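Local coordinates for protein isocitrate dehydrogenase [NAD] subunit 1, mitochondrial (Saccharomyces cerevisiae, PDB 3BLX) that catalyses the NAD-dependent oxidative decarboxylation of isocitrate to 2-oxoglutarate in the mitochondrial citric acid cycle, as part of an octamer with its partner subunit, and also binds RNA, at residues K152-P157 / L189-F194; K158-A163 / R195-E200; N218-A223 / T241-I246; K99-Y104 / R264-F269. All blocks are in the same frame, centred on the assembly; numbering follows the deposited sequence.

Contacts 1, 2 and 3 are buried, whereas contact 4 is partly buried. Contact 1 sets the end of strand 147-155 and the start of helix 156-172 on the first turn of helix 190-205; contact 2 continues helix to helix, with isoleucines, Thr159 and Ala163 in place of the sulfur of Met154. Contact 3 joins another helix pair and, like contact 1, borders the partner subunit 2; contacts 2 and 4 touch no other chain. Contact 4 packs a loop on residues 264-266 and Val268, with a leucine on a tyrosine face, and meets contact 2 through the Arg161-Asp102 salt bridge. All four are essentially apolar, without a hydrogen bond across their segments.

Contact 1: K152-P157 / L189-F194; sequences KVMTRP and LGDGLF
Met154 bends at chi2 and chi3 to set its sulfur beside the Phe194 ring, a Met-aromatic contact that is the distinctive feature of this strand-to-helix packing. Met154 SD lies 5.1 Å from the Phe194 ring centroid, 69° off the normal, with CD1 its nearest ring atom. With CG anti to the backbone N (chi1 166°), the thioether lies over the first turn of helix 190-205. There Met154 CG is 3.5 Å from Gly190 O, while Met154 CE lies 3.6 Å from Asp191 OD1. The other carboxylate oxygen, Asp191 OD2, is hydrogen-bonded to Tyr239 OH and to the backbone N of Lys183, a lysine probably critical for catalysis. Replacing the thioether by an alanine is likely to open a gap between Gly190, Leu193 and Phe194 and leave the ring without its sulfur neighbour. Strand 147-155 also pairs antiparallel with a strand of subunit 2. Leu193 slides past Met154 in the opposite direction, bringing its CD2 within 4.0 Å of Met154 CG, and Leu193 CD1 lies 3.8 Å from Arg156 NH1.

Contact 2: K158-A163 / R195-E200; sequences KTERIA and RNIITE
Helices 156-172 and 190-205 cross at -41° with their axes 9.3 Å apart over these segments, and the CA atoms of Ala163 and Ile198 come within 5.5 Å of each other. The pair belongs to the alpha/beta architecture of the isocitrate dehydrogenase fold, in which helix 190-205 is the helix of the beta-alpha-beta crossover between parallel strands 177-182 and 210-215. Ile197 spreads its two branches about the Thr159 hydroxyl: CD1 is 3.5 Å and CG2 3.6 Å from Thr159 OG1. Ile197 CG2, anti to the backbone N, also touches Glu160 CG at 3.8 Å, the isoleucine crossing the aliphatic stem of Glu160 at about a right angle; the carboxylate beyond extends to weak, long ion pairs with Arg156 and Arg164. With an alanine in place of Ile197 both branches are gone, and Thr159 and the stem of Glu160 would probably lose their apolar partner. Ile162 turns its end elsewhere, against Ile128 and Glu130 of strand 124-130, and both it and Thr159 also touch Phe194. One turn on from Thr159, the small Ala163 allows close approach, and Ile198 meets it with its outermost carbon, Ile198 CD1 lying 3.5 Å from Ala163 CB.

Contact 3: N218-A223 / T241-I246; sequences NASMQA and TILGNI
In Ile246, CG1 stands beside the backbone N (chi1 -71°) and the chain runs on extended (chi2 160°), which carries CD1 to the backbone of Ser220 while CG2 lies against Ala223. Ile246 CD1 is 4.1 Å from Ser220 O; Ile246 CG2 is 3.8 Å from Ala223 CB. One turn earlier, Ile242 has a similar first torsion, and Ile242 CG2, anti to the backbone N, faces Ser220 OG across 4.1 Å. Leu243 CD2 approaches the same oxygen more loosely. The serine hydroxyl is not left to these methyl groups: OG is hydrogen-bonded to Val216 O, one turn back on its own helix, and its polarity is thus met while the side chain is buried. Small residues on helix 216-225 therefore receive branched ones from helix 237-251. The two axes are 10.3 Å apart and almost parallel, 7° between their directions, and the contacts recur over two successive turns. Subunit 2 continues the packing, with its Ile249 on Ser220 and its Val225 on Asn245. Paired helices meeting their counterparts from the neighbouring subunit are consistent with the intersubunit four-helix bundle of the isocitrate and isopropylmalate dehydrogenase family.

Contact 4: K99-Y104 / R264-F269; sequences KQLDIY and RDYAVF
Leu101 lies across one face of the Tyr266 ring at about a right angle to the tyrosine side chain, in a CH-pi contact. Leu101 CD2 is 3.9 Å from the Tyr266 ring centroid and 20° off the normal, over the face toward CE1 and CZ. Leu101 CB is 3.7 Å from Tyr266 CD1, and Leu101 O comes in low beside that same carbon, close to the ring plane. Asp265 CB lies over the rim of the opposite face, leaving the ring between a leucine and its own neighbour in sequence. Ile103 reaches past this pair with its CG1 branch, beside the backbone N at chi1 -68°: Ile103 CD1 comes within 3.9 Å of Val268 CG2 and 4.2 Å of Tyr266 CB, crossing the valine at about a right angle. Farther along, Tyr104 CE1 approaches Arg264 N obliquely at 3.9 Å. The same tyrosine makes a cation-pi contact with Arg161, whose guanidinium also holds Asp102 OD2 in a salt bridge. Asp102 has positive phi (53°), turning the chain out of the helix that ends before it. The loop from helix 92-99, next to the probable substrate-binding Arg98, is thus packed onto residues 264-266 and the start of strand 267-269, which pairs with strands 75-80 and 258-262 in the family's central mixed sheet.

Contact 1: K152-P157 / L189-F194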
loop_
_atom_site.group_PDB
_atom_site.type_symbol
_atom_site.label_atom_id
_atom_site.label_comp_id
_atom_site.label_asym_id
_atom_site.label_seq_id
_atom_site.Cartn_x
_atom_site.Cartn_y
_atom_site.Cartn_z
ATOM N N LYS E 152 -6.321 1.712 -28.867
ATOM C CA LYS E 152 -7.261 1.657 -27.750
ATOM C C LYS E 152 -7.168 0.291 -27.058
ATOM O O LYS E 152 -6.833 -0.683 -27.700
ATOM C CB LYS E 152 -8.690 1.953 -28.229
ATOM C CG LYS E 152 -8.954 3.402 -28.644
ATOM C CD LYS E 152 -10.377 3.563 -29.203
ATOM C CE LYS E 152 -10.612 4.888 -29.952
ATOM N NZ LYS E 152 -11.909 4.871 -30.732
ATOM N N VAL E 153 -7.415 0.222 -25.750
ATOM C CA VAL E 153 -7.350 -1.062 -25.038
ATOM C C VAL E 153 -8.662 -1.515 -24.413
ATOM O O VAL E 153 -9.504 -0.725 -24.037
ATOM C CB VAL E 153 -6.278 -1.089 -23.933
ATOM C CG1 VAL E 153 -4.903 -0.778 -24.500
ATOM C CG2 VAL E 153 -6.643 -0.126 -22.845
ATOM N N MET E 154 -8.829 -2.816 -24.339
ATOM C CA MET E 154 -9.969 -3.435 -23.694
ATOM C C MET E 154 -9.328 -4.480 -22.802
ATOM O O MET E 154 -8.564 -5.314 -23.286
ATOM C CB MET E 154 -10.837 -4.132 -24.749
ATOM C CG MET E 154 -11.886 -5.115 -24.213
ATOM S SD MET E 154 -13.525 -4.364 -24.095
ATOM C CE MET E 154 -13.614 -3.396 -25.623
ATOM N N THR E 155 -9.601 -4.441 -21.506
ATOM C CA THR E 155 -8.920 -5.366 -20.599
ATOM C C THR E 155 -9.912 -6.147 -19.769
ATOM O O THR E 155 -10.989 -5.667 -19.467
ATOM C CB THR E 155 -7.932 -4.661 -19.642
ATOM O OG1 THR E 155 -8.618 -4.193 -18.467
ATOM C CG2 THR E 155 -7.214 -3.506 -20.326
ATOM N N ARG E 156 -9.527 -7.339 -19.359
ATOM C CA ARG E 156 -10.469 -8.220 -18.699
ATOM C C ARG E 156 -10.878 -7.732 -17.297
ATOM O O ARG E 156 -12.047 -7.815 -16.918
ATOM C CB ARG E 156 -9.978 -9.690 -18.716
ATOM C CG ARG E 156 -9.427 -10.232 -17.416
ATOM C CD ARG E 156 -9.140 -11.742 -17.513
ATOM N NE ARG E 156 -10.321 -12.521 -17.891
ATOM C CZ ARG E 156 -10.487 -13.109 -19.081
ATOM N NH1 ARG E 156 -9.526 -13.034 -20.030
ATOM N NH2 ARG E 156 -11.617 -13.785 -19.327
ATOM N N PRO E 157 -9.935 -7.188 -16.521
ATOM C CA PRO E 157 -10.391 -6.697 -15.211
ATOM C C PRO E 157 -11.404 -5.556 -15.331
ATOM O O PRO E 157 -12.395 -5.556 -14.600
ATOM C CB PRO E 157 -9.102 -6.191 -14.541
ATOM C CG PRO E 157 -7.986 -6.855 -15.300
ATOM C CD PRO E 157 -8.483 -7.007 -16.709
ATOM N N LEU E 189 -11.356 -10.120 -31.360
ATOM C CA LEU E 189 -10.553 -10.299 -30.164
ATOM C C LEU E 189 -11.059 -9.445 -28.998
ATOM O O LEU E 189 -11.422 -9.972 -27.934
ATOM C CB LEU E 189 -9.113 -9.919 -30.463
ATOM C CG LEU E 189 -8.083 -10.903 -29.934
ATOM C CD1 LEU E 189 -8.481 -12.297 -30.390
ATOM C CD2 LEU E 189 -6.704 -10.507 -30.462
ATOM N N GLY E 190 -11.073 -8.127 -29.211
ATOM C CA GLY E 190 -11.432 -7.159 -28.185
ATOM C C GLY E 190 -12.889 -7.201 -27.764
ATOM O O GLY E 190 -13.203 -7.290 -26.570
ATOM N N ASP E 191 -13.791 -7.123 -28.738
ATOM C CA ASP E 191 -15.216 -7.153 -28.430
ATOM C C ASP E 191 -15.677 -8.596 -28.219
ATOM O O ASP E 191 -16.724 -8.838 -27.622
ATOM C CB ASP E 191 -16.045 -6.410 -29.494
ATOM C CG ASP E 191 -16.010 -4.880 -29.312
ATOM O OD1 ASP E 191 -15.019 -4.343 -28.746
ATOM O OD2 ASP E 191 -16.977 -4.210 -29.741
ATOM N N GLY E 192 -14.877 -9.552 -28.689
ATOM C CA GLY E 192 -15.087 -10.950 -28.351
ATOM C C GLY E 192 -14.875 -11.168 -26.860
ATOM O O GLY E 192 -15.690 -11.788 -26.177
ATOM N N LEU E 193 -13.770 -10.635 -26.349
ATOM C CA LEU E 193 -13.484 -10.652 -24.916
ATOM C C LEU E 193 -14.644 -10.106 -24.089
ATOM O O LEU E 193 -15.067 -10.703 -23.092
ATOM C CB LEU E 193 -12.253 -9.802 -24.651
ATOM C CG LEU E 193 -11.682 -9.758 -23.237
ATOM C CD1 LEU E 193 -11.163 -11.120 -22.863
ATOM C CD2 LEU E 193 -10.566 -8.737 -23.142
ATOM N N PHE E 194 -15.148 -8.954 -24.523
ATOM C CA PHE E 194 -16.284 -8.309 -23.879
ATOM C C PHE E 194 -17.557 -9.180 -23.813
ATOM O O PHE E 194 -18.091 -9.421 -22.726
ATOM C CB PHE E 194 -16.603 -6.994 -24.581
ATOM C CG PHE E 194 -17.557 -6.131 -23.812
ATOM C CD1 PHE E 194 -17.090 -5.267 -22.813
ATOM C CD2 PHE E 194 -18.924 -6.198 -24.065
ATOM C CE1 PHE E 194 -17.972 -4.482 -22.086
ATOM C CE2 PHE E 194 -19.817 -5.411 -23.335
ATOM C CZ PHE E 194 -19.342 -4.557 -22.340
#

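Contact 2: K158-A163 / R195-E200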
loop_
_atom_site.group_PDB
_atom_site.type_symbol
_atom_site.label_atom_id
_atom_site.label_comp_id
_atom_site.label_asym_id
_atom_site.label_seq_id
_atom_site.Cartn_x
_atom_site.Cartn_y
_atom_site.Cartn_z
ATOM N N LYS E 158 -11.173 -4.601 -16.229
ATOM C CA LYS E 158 -12.159 -3.544 -16.406
ATOM C C LYS E 158 -13.486 -4.122 -16.894
ATOM O O LYS E 158 -14.551 -3.692 -16.447
ATOM C CB LYS E 158 -11.672 -2.435 -17.336
ATOM C CG LYS E 158 -11.119 -1.229 -16.625
ATOM C CD LYS E 158 -9.645 -1.361 -16.303
ATOM C CE LYS E 158 -9.058 -0.012 -15.866
ATOM N NZ LYS E 158 -9.100 1.016 -16.959
ATOM N N THR E 159 -13.452 -5.112 -17.783
ATOM C CA THR E 159 -14.736 -5.626 -18.257
ATOM C C THR E 159 -15.453 -6.545 -17.270
ATOM O O THR E 159 -16.675 -6.669 -17.295
ATOM C CB THR E 159 -14.742 -6.113 -19.753
ATOM O OG1 THR E 159 -15.303 -7.420 -19.837
ATOM C CG2 THR E 159 -13.404 -6.135 -20.307
ATOM N N GLU E 160 -14.695 -7.156 -16.376
ATOM C CA GLU E 160 -15.293 -7.916 -15.282
ATOM C C GLU E 160 -16.061 -7.015 -14.307
ATOM O O GLU E 160 -17.194 -7.335 -13.930
ATOM C CB GLU E 160 -14.231 -8.735 -14.553
ATOM C CG GLU E 160 -13.809 -10.016 -15.310
ATOM C CD GLU E 160 -12.737 -10.831 -14.555
ATOM O OE1 GLU E 160 -12.424 -10.486 -13.384
ATOM O OE2 GLU E 160 -12.206 -11.809 -15.139
ATOM N N ARG E 161 -15.446 -5.903 -13.895
ATOM C CA ARG E 161 -16.121 -4.905 -13.059
ATOM C C ARG E 161 -17.453 -4.493 -13.666
ATOM O O ARG E 161 -18.490 -4.469 -12.979
ATOM C CB ARG E 161 -15.307 -3.631 -12.961
ATOM C CG ARG E 161 -14.593 -3.454 -11.725
ATOM C CD ARG E 161 -14.213 -1.987 -11.525
ATOM N NE ARG E 161 -13.649 -1.312 -12.701
ATOM C CZ ARG E 161 -12.789 -0.304 -12.592
ATOM N NH1 ARG E 161 -12.393 0.059 -11.384
ATOM N NH2 ARG E 161 -12.298 0.310 -13.659
ATOM N N ILE E 162 -17.422 -4.127 -14.950
ATOM C CA ILE E 162 -18.615 -3.543 -15.527
ATOM C C ILE E 162 -19.695 -4.621 -15.642
ATOM O O ILE E 162 -20.875 -4.354 -15.460
ATOM C CB ILE E 162 -18.354 -2.766 -16.848
ATOM C CG1 ILE E 162 -19.465 -1.740 -17.045
ATOM C CG2 ILE E 162 -18.274 -3.694 -18.045
ATOM C CD1 ILE E 162 -19.636 -0.826 -15.842
ATOM N N ALA E 163 -19.282 -5.855 -15.881
ATOM C CA ALA E 163 -20.222 -6.977 -15.886
ATOM C C ALA E 163 -20.876 -7.157 -14.517
ATOM O O ALA E 163 -22.093 -7.303 -14.416
ATOM C CB ALA E 163 -19.523 -8.245 -16.268
ATOM N N ARG E 195 -18.049 -9.625 -24.971
ATOM C CA ARG E 195 -19.188 -10.542 -25.047
ATOM C C ARG E 195 -18.990 -11.804 -24.220
ATOM O O ARG E 195 -19.910 -12.247 -23.528
ATOM C CB ARG E 195 -19.429 -10.960 -26.497
ATOM C CG ARG E 195 -20.438 -12.079 -26.657
ATOM C CD ARG E 195 -20.295 -12.758 -28.015
ATOM N NE ARG E 195 -18.999 -13.426 -28.139
ATOM C CZ ARG E 195 -18.345 -13.607 -29.292
ATOM N NH1 ARG E 195 -18.867 -13.169 -30.444
ATOM N NH2 ARG E 195 -17.156 -14.221 -29.295
ATOM N N ASN E 196 -17.797 -12.392 -24.293
ATOM C CA ASN E 196 -17.532 -13.626 -23.550
ATOM C C ASN E 196 -17.550 -13.428 -22.057
ATOM O O ASN E 196 -18.242 -14.168 -21.353
ATOM C CB ASN E 196 -16.202 -14.237 -23.956
ATOM C CG ASN E 196 -16.240 -14.775 -25.355
ATOM O OD1 ASN E 196 -17.333 -15.015 -25.914
ATOM N ND2 ASN E 196 -15.059 -14.945 -25.956
ATOM N N ILE E 197 -16.801 -12.433 -21.574
ATOM C CA ILE E 197 -16.750 -12.183 -20.151
ATOM C C ILE E 197 -18.141 -11.910 -19.584
ATOM O O ILE E 197 -18.469 -12.400 -18.505
ATOM C CB ILE E 197 -15.804 -11.046 -19.802
ATOM C CG1 ILE E 197 -14.366 -11.480 -20.076
ATOM C CG2 ILE E 197 -15.991 -10.647 -18.345
ATOM C CD1 ILE E 197 -13.330 -10.330 -20.029
ATOM N N ILE E 198 -18.963 -11.149 -20.314
ATOM C CA ILE E 198 -20.275 -10.802 -19.782
ATOM C C ILE E 198 -21.117 -12.066 -19.687
ATOM O O ILE E 198 -21.738 -12.322 -18.667
ATOM C CB ILE E 198 -21.041 -9.761 -20.633
ATOM C CG1 ILE E 198 -20.229 -8.474 -20.835
ATOM C CG2 ILE E 198 -22.380 -9.422 -19.968
ATOM C CD1 ILE E 198 -20.185 -7.616 -19.629
ATOM N N THR E 199 -21.140 -12.857 -20.752
ATOM C CA THR E 199 -21.958 -14.072 -20.748
ATOM C C THR E 199 -21.470 -15.130 -19.734
ATOM O O THR E 199 -22.293 -15.835 -19.154
ATOM C CB THR E 199 -22.144 -14.700 -22.175
ATOM O OG1 THR E 199 -20.930 -15.322 -22.600
ATOM C CG2 THR E 199 -22.546 -13.635 -23.198
ATOM N N GLU E 200 -20.159 -15.227 -19.497
ATOM C CA GLU E 200 -19.647 -16.177 -18.503
ATOM C C GLU E 200 -20.009 -15.764 -17.086
ATOM O O GLU E 200 -20.436 -16.582 -16.281
ATOM C CB GLU E 200 -18.120 -16.345 -18.589
ATOM C CG GLU E 200 -17.598 -16.967 -19.901
ATOM C CD GLU E 200 -16.092 -16.747 -20.107
ATOM O OE1 GLU E 200 -15.412 -16.261 -19.158
ATOM O OE2 GLU E 200 -15.597 -17.059 -21.220
#

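Contact 3: N218-A223 / T241-I246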
loop_
_atom_site.group_PDB
_atom_site.type_symbol
_atom_site.label_atom_id
_atom_site.label_comp_id
_atom_site.label_asym_id
_atom_site.label_seq_id
_atom_site.Cartn_x
_atom_site.Cartn_y
_atom_site.Cartn_z
ATOM N N ASN E 218 -27.035 -4.007 -35.244
ATOM C CA ASN E 218 -28.345 -4.625 -35.100
ATOM C C ASN E 218 -29.103 -4.046 -33.897
ATOM O O ASN E 218 -30.314 -3.852 -33.949
ATOM C CB ASN E 218 -28.227 -6.159 -35.018
ATOM C CG ASN E 218 -29.589 -6.856 -34.995
ATOM O OD1 ASN E 218 -29.850 -7.706 -34.129
ATOM N ND2 ASN E 218 -30.470 -6.490 -35.935
ATOM N N ALA E 219 -28.385 -3.747 -32.821
ATOM C CA ALA E 219 -29.022 -3.207 -31.614
ATOM C C ALA E 219 -29.589 -1.800 -31.858
ATOM O O ALA E 219 -30.650 -1.436 -31.332
ATOM C CB ALA E 219 -28.042 -3.192 -30.449
ATOM N N SER E 220 -28.870 -1.015 -32.652
ATOM C CA SER E 220 -29.345 0.296 -33.060
ATOM C C SER E 220 -30.678 0.180 -33.796
ATOM O O SER E 220 -31.647 0.852 -33.438
ATOM C CB SER E 220 -28.320 0.961 -33.969
ATOM O OG SER E 220 -27.158 1.298 -33.235
ATOM N N MET E 221 -30.712 -0.660 -34.827
ATOM C CA MET E 221 -31.918 -0.894 -35.606
ATOM C C MET E 221 -33.037 -1.385 -34.691
ATOM O O MET E 221 -34.153 -0.858 -34.698
ATOM C CB MET E 221 -31.631 -1.933 -36.692
ATOM C CG MET E 221 -32.714 -2.071 -37.738
ATOM S SD MET E 221 -32.348 -3.445 -38.824
ATOM C CE MET E 221 -32.986 -4.828 -37.834
ATOM N N GLN E 222 -32.721 -2.382 -33.888
ATOM C CA GLN E 222 -33.693 -2.973 -32.984
ATOM C C GLN E 222 -34.216 -1.958 -31.946
ATOM O O GLN E 222 -35.353 -2.039 -31.492
ATOM C CB GLN E 222 -33.048 -4.172 -32.284
ATOM C CG GLN E 222 -33.910 -5.403 -32.218
ATOM C CD GLN E 222 -34.279 -5.922 -33.582
ATOM O OE1 GLN E 222 -35.440 -6.245 -33.837
ATOM N NE2 GLN E 222 -33.294 -5.999 -34.477
ATOM N N ALA E 223 -33.378 -1.005 -31.558
ATOM C CA ALA E 223 -33.772 -0.057 -30.518
ATOM C C ALA E 223 -34.787 0.998 -30.989
ATOM O O ALA E 223 -35.631 1.455 -30.202
ATOM C CB ALA E 223 -32.540 0.636 -29.909
ATOM N N THR E 241 -22.887 6.051 -25.967
ATOM C CA THR E 241 -23.388 7.355 -26.344
ATOM C C THR E 241 -24.483 7.223 -27.412
ATOM O O THR E 241 -25.538 7.864 -27.309
ATOM C CB THR E 241 -22.254 8.245 -26.844
ATOM O OG1 THR E 241 -21.877 9.149 -25.796
ATOM C CG2 THR E 241 -22.682 9.050 -28.072
ATOM N N ILE E 242 -24.234 6.393 -28.426
ATOM C CA ILE E 242 -25.220 6.162 -29.466
ATOM C C ILE E 242 -26.484 5.500 -28.924
ATOM O O ILE E 242 -27.586 5.998 -29.140
ATOM C CB ILE E 242 -24.641 5.341 -30.623
ATOM C CG1 ILE E 242 -23.732 6.236 -31.462
ATOM C CG2 ILE E 242 -25.745 4.760 -31.469
ATOM C CD1 ILE E 242 -22.722 5.479 -32.268
ATOM N N LEU E 243 -26.351 4.387 -28.219
ATOM C CA LEU E 243 -27.539 3.757 -27.642
ATOM C C LEU E 243 -28.303 4.697 -26.728
ATOM O O LEU E 243 -29.524 4.706 -26.721
ATOM C CB LEU E 243 -27.180 2.498 -26.877
ATOM C CG LEU E 243 -26.661 1.390 -27.780
ATOM C CD1 LEU E 243 -26.285 0.202 -26.932
ATOM C CD2 LEU E 243 -27.722 1.026 -28.802
ATOM N N GLY E 244 -27.582 5.502 -25.959
ATOM C CA GLY E 244 -28.206 6.443 -25.041
ATOM C C GLY E 244 -29.007 7.516 -25.747
ATOM O O GLY E 244 -30.053 7.930 -25.291
ATOM N N ASN E 245 -28.519 7.983 -26.878
ATOM C CA ASN E 245 -29.257 8.985 -27.597
ATOM C C ASN E 245 -30.499 8.462 -28.289
ATOM O O ASN E 245 -31.466 9.196 -28.430
ATOM C CB ASN E 245 -28.344 9.773 -28.508
ATOM C CG ASN E 245 -27.577 10.853 -27.743
ATOM O OD1 ASN E 245 -28.174 11.740 -27.111
ATOM N ND2 ASN E 245 -26.259 10.769 -27.770
ATOM N N ILE E 246 -30.496 7.189 -28.677
ATOM C CA ILE E 246 -31.716 6.561 -29.174
ATOM C C ILE E 246 -32.687 6.473 -28.028
ATOM O O ILE E 246 -33.869 6.776 -28.158
ATOM C CB ILE E 246 -31.466 5.145 -29.703
ATOM C CG1 ILE E 246 -30.677 5.195 -31.015
ATOM C CG2 ILE E 246 -32.773 4.427 -29.892
ATOM C CD1 ILE E 246 -30.022 3.935 -31.325
#

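Contact 4: K99-Y104 / R264-F269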
loop_
_atom_site.group_PDB
_atom_site.type_symbol
_atom_site.label_atom_id
_atom_site.label_comp_id
_atom_site.label_asym_id
_atom_site.label_seq_id
_atom_site.Cartn_x
_atom_site.Cartn_y
_atom_site.Cartn_z
ATOM N N LYS E 99 -10.145 9.314 -14.068
ATOM C CA LYS E 99 -8.751 8.952 -13.745
ATOM C C LYS E 99 -8.438 9.001 -12.255
ATOM O O LYS E 99 -7.752 8.129 -11.758
ATOM C CB LYS E 99 -7.716 9.840 -14.464
ATOM C CG LYS E 99 -7.910 10.056 -15.955
ATOM C CD LYS E 99 -7.568 8.861 -16.804
ATOM C CE LYS E 99 -7.685 9.198 -18.305
ATOM N NZ LYS E 99 -7.860 7.982 -19.155
ATOM N N GLN E 100 -8.909 10.029 -11.558
ATOM C CA GLN E 100 -8.584 10.177 -10.147
ATOM C C GLN E 100 -9.548 9.453 -9.224
ATOM O O GLN E 100 -9.138 8.938 -8.194
ATOM C CB GLN E 100 -8.494 11.645 -9.746
ATOM C CG GLN E 100 -7.341 12.379 -10.369
ATOM C CD GLN E 100 -7.251 13.801 -9.885
ATOM O OE1 GLN E 100 -7.029 14.046 -8.698
ATOM N NE2 GLN E 100 -7.425 14.759 -10.805
ATOM N N LEU E 101 -10.827 9.402 -9.576
ATOM C CA LEU E 101 -11.787 8.787 -8.667
ATOM C C LEU E 101 -12.171 7.390 -9.120
ATOM O O LEU E 101 -12.888 6.686 -8.433
ATOM C CB LEU E 101 -13.032 9.646 -8.546
ATOM C CG LEU E 101 -12.833 11.024 -7.972
ATOM C CD1 LEU E 101 -14.214 11.582 -7.735
ATOM C CD2 LEU E 101 -12.002 10.936 -6.677
ATOM N N ASP E 102 -11.693 6.994 -10.289
ATOM C CA ASP E 102 -11.997 5.675 -10.838
ATOM C C ASP E 102 -13.506 5.380 -10.897
ATOM O O ASP E 102 -13.968 4.302 -10.547
ATOM C CB ASP E 102 -11.234 4.582 -10.082
ATOM C CG ASP E 102 -11.105 3.277 -10.890
ATOM O OD1 ASP E 102 -11.152 3.312 -12.151
ATOM O OD2 ASP E 102 -10.946 2.203 -10.260
ATOM N N ILE E 103 -14.270 6.362 -11.349
ATOM C CA ILE E 103 -15.705 6.195 -11.530
ATOM C C ILE E 103 -15.924 5.528 -12.869
ATOM O O ILE E 103 -15.715 6.143 -13.913
ATOM C CB ILE E 103 -16.391 7.552 -11.495
ATOM C CG1 ILE E 103 -16.283 8.133 -10.079
ATOM C CG2 ILE E 103 -17.823 7.425 -11.864
ATOM C CD1 ILE E 103 -16.826 9.530 -9.947
ATOM N N TYR E 104 -16.345 4.269 -12.853
ATOM C CA TYR E 104 -16.210 3.406 -14.031
ATOM C C TYR E 104 -17.515 2.968 -14.663
ATOM O O TYR E 104 -17.540 2.285 -15.698
ATOM C CB TYR E 104 -15.412 2.139 -13.673
ATOM C CG TYR E 104 -16.065 1.247 -12.631
ATOM C CD1 TYR E 104 -15.708 1.334 -11.287
ATOM C CD2 TYR E 104 -17.039 0.323 -12.985
ATOM C CE1 TYR E 104 -16.310 0.538 -10.315
ATOM C CE2 TYR E 104 -17.657 -0.486 -12.009
ATOM C CZ TYR E 104 -17.279 -0.382 -10.681
ATOM O OH TYR E 104 -17.861 -1.194 -9.718
ATOM N N ARG E 264 -16.087 2.571 -7.024
ATOM C CA ARG E 264 -16.175 1.791 -5.810
ATOM C C ARG E 264 -16.501 2.663 -4.597
ATOM O O ARG E 264 -17.356 2.317 -3.799
ATOM C CB ARG E 264 -14.884 1.004 -5.593
ATOM C CG ARG E 264 -14.966 0.112 -4.365
ATOM C CD ARG E 264 -13.633 -0.519 -4.017
ATOM N NE ARG E 264 -13.652 -1.046 -2.643
ATOM C CZ ARG E 264 -14.266 -2.177 -2.248
ATOM N NH1 ARG E 264 -14.934 -2.951 -3.126
ATOM N NH2 ARG E 264 -14.211 -2.548 -0.962
ATOM N N ASP E 265 -15.830 3.803 -4.487
ATOM C CA ASP E 265 -15.968 4.668 -3.323
ATOM C C ASP E 265 -16.774 5.942 -3.554
ATOM O O ASP E 265 -17.080 6.654 -2.611
ATOM C CB ASP E 265 -14.577 5.076 -2.814
ATOM C CG ASP E 265 -13.730 3.869 -2.384
ATOM O OD1 ASP E 265 -14.284 2.964 -1.713
ATOM O OD2 ASP E 265 -12.507 3.837 -2.704
ATOM N N TYR E 266 -17.087 6.239 -4.808
ATOM C CA TYR E 266 -17.701 7.514 -5.152
ATOM C C TYR E 266 -18.940 7.349 -6.020
ATOM O O TYR E 266 -19.079 6.360 -6.745
ATOM C CB TYR E 266 -16.692 8.416 -5.860
ATOM C CG TYR E 266 -15.395 8.568 -5.116
ATOM C CD1 TYR E 266 -14.273 7.873 -5.512
ATOM C CD2 TYR E 266 -15.304 9.367 -3.994
ATOM C CE1 TYR E 266 -13.089 7.972 -4.836
ATOM C CE2 TYR E 266 -14.121 9.480 -3.293
ATOM C CZ TYR E 266 -13.012 8.773 -3.721
ATOM O OH TYR E 266 -11.814 8.874 -3.030
ATOM N N ALA E 267 -19.858 8.297 -5.926
ATOM C CA ALA E 267 -21.013 8.292 -6.805
ATOM C C ALA E 267 -21.300 9.731 -7.175
ATOM O O ALA E 267 -21.220 10.633 -6.342
ATOM C CB ALA E 267 -22.194 7.656 -6.133
ATOM N N VAL E 268 -21.623 9.955 -8.431
ATOM C CA VAL E 268 -21.932 11.298 -8.885
ATOM C C VAL E 268 -23.188 11.226 -9.736
ATOM O O VAL E 268 -23.242 10.477 -10.712
ATOM C CB VAL E 268 -20.778 11.870 -9.738
ATOM C CG1 VAL E 268 -21.225 13.128 -10.460
ATOM C CG2 VAL E 268 -19.541 12.133 -8.892
ATOM N N PHE E 269 -24.200 11.997 -9.362
ATOM C CA PHE E 269 -25.491 11.939 -10.046
ATOM C C PHE E 269 -25.673 13.102 -10.992
ATOM O O PHE E 269 -25.261 14.212 -10.685
ATOM C CB PHE E 269 -26.624 11.847 -9.025
ATOM C CG PHE E 269 -26.557 10.602 -8.201
ATOM C CD1 PHE E 269 -27.266 9.473 -8.565
ATOM C CD2 PHE E 269 -25.698 10.529 -7.125
ATOM C CE1 PHE E 269 -27.170 8.322 -7.829
ATOM C CE2 PHE E 269 -25.591 9.380 -6.378
ATOM C CZ PHE E 269 -26.341 8.268 -6.734
#